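PDB 3ZBQ: Phikz039 from Pseudomonas phage phikz, which is a phage-encoded member of the tubulin/FtsZ superfamily, also called PhuZ, modelled here with guanosine-5'-diphosphate. Local coordinates for residues V222-C227 against F278-L283. Sequence-based numbering, arbitrary orientation.
Sequences VQLHVC and FVINGL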
loop_
_atom_site.group_PDB
_atom_site.type_symbol
_atom_site.label_atom_id
_atom_site.label_comp_id
_atom_site.label_asym_id
_atom_site.label_seq_id
_atom_site.Cartn_x
_atom_site.Cartn_y
_atom_site.Cartn_z
ATOM N N VAL A 222 9.193 6.574 -2.263
ATOM C CA VAL A 222 10.339 5.708 -2.108
ATOM C C VAL A 222 9.872 4.285 -1.855
ATOM O O VAL A 222 8.720 4.054 -1.467
ATOM C CB VAL A 222 11.256 6.204 -0.977
ATOM C CG1 VAL A 222 11.905 7.517 -1.388
ATOM C CG2 VAL A 222 10.453 6.371 0.312
ATOM N N GLN A 223 10.749 3.324 -2.116
ATOM C CA GLN A 223 10.363 1.926 -1.981
ATOM C C GLN A 223 11.042 1.237 -0.796
ATOM O O GLN A 223 12.247 1.399 -0.569
ATOM C CB GLN A 223 10.649 1.177 -3.288
ATOM C CG GLN A 223 10.151 -0.247 -3.305
ATOM C CD GLN A 223 10.017 -0.785 -4.711
ATOM O OE1 GLN A 223 10.108 -0.031 -5.683
ATOM N NE2 GLN A 223 9.812 -2.086 -4.831
ATOM N N LEU A 224 10.256 0.479 -0.034
ATOM C CA LEU A 224 10.767 -0.259 1.115
ATOM C C LEU A 224 10.970 -1.719 0.764
ATOM O O LEU A 224 10.040 -2.398 0.307
ATOM C CB LEU A 224 9.808 -0.159 2.302
ATOM C CG LEU A 224 10.094 -1.138 3.436
ATOM C CD1 LEU A 224 11.411 -0.741 4.128
ATOM C CD2 LEU A 224 8.948 -1.116 4.422
ATOM N N HIS A 225 12.193 -2.188 0.971
ATOM C CA HIS A 225 12.540 -3.580 0.730
ATOM C C HIS A 225 12.828 -4.282 2.052
ATOM O O HIS A 225 13.767 -3.913 2.771
ATOM C CB HIS A 225 13.773 -3.672 -0.177
ATOM C CG HIS A 225 13.664 -2.867 -1.437
ATOM N ND1 HIS A 225 13.231 -3.409 -2.632
ATOM C CD2 HIS A 225 13.935 -1.565 -1.689
ATOM C CE1 HIS A 225 13.239 -2.471 -3.564
ATOM N NE2 HIS A 225 13.666 -1.344 -3.018
ATOM N N VAL A 226 12.025 -5.289 2.379
ATOM C CA VAL A 226 12.261 -6.084 3.577
ATOM C C VAL A 226 13.167 -7.257 3.225
ATOM O O VAL A 226 12.791 -8.122 2.436
ATOM C CB VAL A 226 10.949 -6.582 4.208
ATOM C CG1 VAL A 226 11.243 -7.420 5.457
ATOM C CG2 VAL A 226 10.054 -5.404 4.571
ATOM N N CYS A 227 14.369 -7.261 3.798
ATOM C CA CYS A 227 15.398 -8.237 3.431
ATOM C C CYS A 227 15.719 -9.137 4.614
ATOM O O CYS A 227 15.912 -8.650 5.727
ATOM C CB CYS A 227 16.676 -7.517 2.979
ATOM S SG CYS A 227 16.416 -6.281 1.673
ATOM N N PHE A 278 15.566 -3.326 6.650
ATOM C CA PHE A 278 14.423 -2.642 6.090
ATOM C C PHE A 278 14.998 -1.493 5.297
ATOM O O PHE A 278 15.377 -0.471 5.860
ATOM C CB PHE A 278 13.502 -2.196 7.222
ATOM C CG PHE A 278 12.974 -3.348 8.039
ATOM C CD1 PHE A 278 13.750 -3.921 9.046
ATOM C CD2 PHE A 278 11.715 -3.883 7.779
ATOM C CE1 PHE A 278 13.273 -5.004 9.796
ATOM C CE2 PHE A 278 11.235 -4.970 8.524
ATOM C CZ PHE A 278 12.013 -5.524 9.527
ATOM N N VAL A 279 15.111 -1.696 3.987
ATOM C CA VAL A 279 15.927 -0.821 3.154
ATOM C C VAL A 279 15.057 0.056 2.286
ATOM O O VAL A 279 14.286 -0.453 1.480
ATOM C CB VAL A 279 16.871 -1.628 2.236
ATOM C CG1 VAL A 279 17.823 -0.681 1.501
ATOM C CG2 VAL A 279 17.666 -2.637 3.048
ATOM N N ILE A 280 15.191 1.369 2.449
ATOM C CA ILE A 280 14.436 2.328 1.648
ATOM C C ILE A 280 15.327 2.884 0.533
ATOM O O ILE A 280 16.414 3.385 0.796
ATOM C CB ILE A 280 13.905 3.499 2.515
ATOM C CG1 ILE A 280 12.923 2.984 3.573
ATOM C CG2 ILE A 280 13.212 4.550 1.662
ATOM C CD1 ILE A 280 12.467 4.051 4.566
ATOM N N ASN A 281 14.879 2.770 -0.713
ATOM C CA ASN A 281 15.557 3.446 -1.823
ATOM C C ASN A 281 14.547 4.164 -2.716
ATOM O O ASN A 281 13.345 4.062 -2.498
ATOM C CB ASN A 281 16.443 2.474 -2.630
ATOM C CG ASN A 281 15.647 1.593 -3.598
ATOM O OD1 ASN A 281 14.428 1.435 -3.471
ATOM N ND2 ASN A 281 16.350 0.995 -4.561
ATOM N N GLY A 282 15.024 4.897 -3.710
ATOM C CA GLY A 282 14.116 5.615 -4.582
ATOM C C GLY A 282 14.088 5.022 -5.966
ATOM O O GLY A 282 13.056 5.056 -6.656
ATOM N N LEU A 283 15.216 4.453 -6.378
ATOM C CA LEU A 283 15.387 4.012 -7.763
ATOM C C LEU A 283 14.382 2.947 -8.194
ATOM O O LEU A 283 13.920 2.943 -9.334
ATOM C CB LEU A 283 16.802 3.484 -7.977
ATOM C CG LEU A 283 17.225 3.279 -9.429
ATOM C CD1 LEU A 283 17.143 4.598 -10.188
ATOM C CD2 LEU A 283 18.637 2.701 -9.493
#
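Phe278, Val279 and Asn281 bury the most surface here, packing along Val226, His225 and Gln223 as two antiparallel strands pair in the C-terminal domain of this tubulin-like fold. Strand 222-227 also bonds to strand 163-168 on its other edge. The pairing thus ties strand 275-281 into the mixed sheet.

Val279 and His225 form a hydrogen-bonded pair. Val279 N gives a nearly straight bond to His225 O, 179° at the hydrogen. His225 N returns one to Val279 O at 2.8 Å. Gln223 and Asn281 repeat this pattern, with Gln223 N 2.7 Å from Asn281 O. The Val279 side chain lies on the same sheet face as His225, and Ile236 touches both.

Phe278 runs alongside Val226 on the other face. Its CD2 is 3.9 Å from Val226 CG2, while its CB meets Leu224 CD1. Ala188, Leu189 and Leu192 of helix 175-192 pack on this phenylalanine. Farther along that face, Ile280 CG2 touches Val222 CG2 at 3.6 Å.

Asn281 adds a side-chain link between the strands. A chi1 of 78° tucks the Asn281 amide back over its own backbone, with OD1 turned to the His225 ring. Asn281 ND2 bonds to Leu237 O and Ser284 OG, which should fix the amide's rotation. The amide stands steeply to the imidazole, at 78°. His225 NE2 donates to Asn281 OD1 at 2.9 Å; the oxygen lies in the ring plane, but the nitrogen stands above the amide plane.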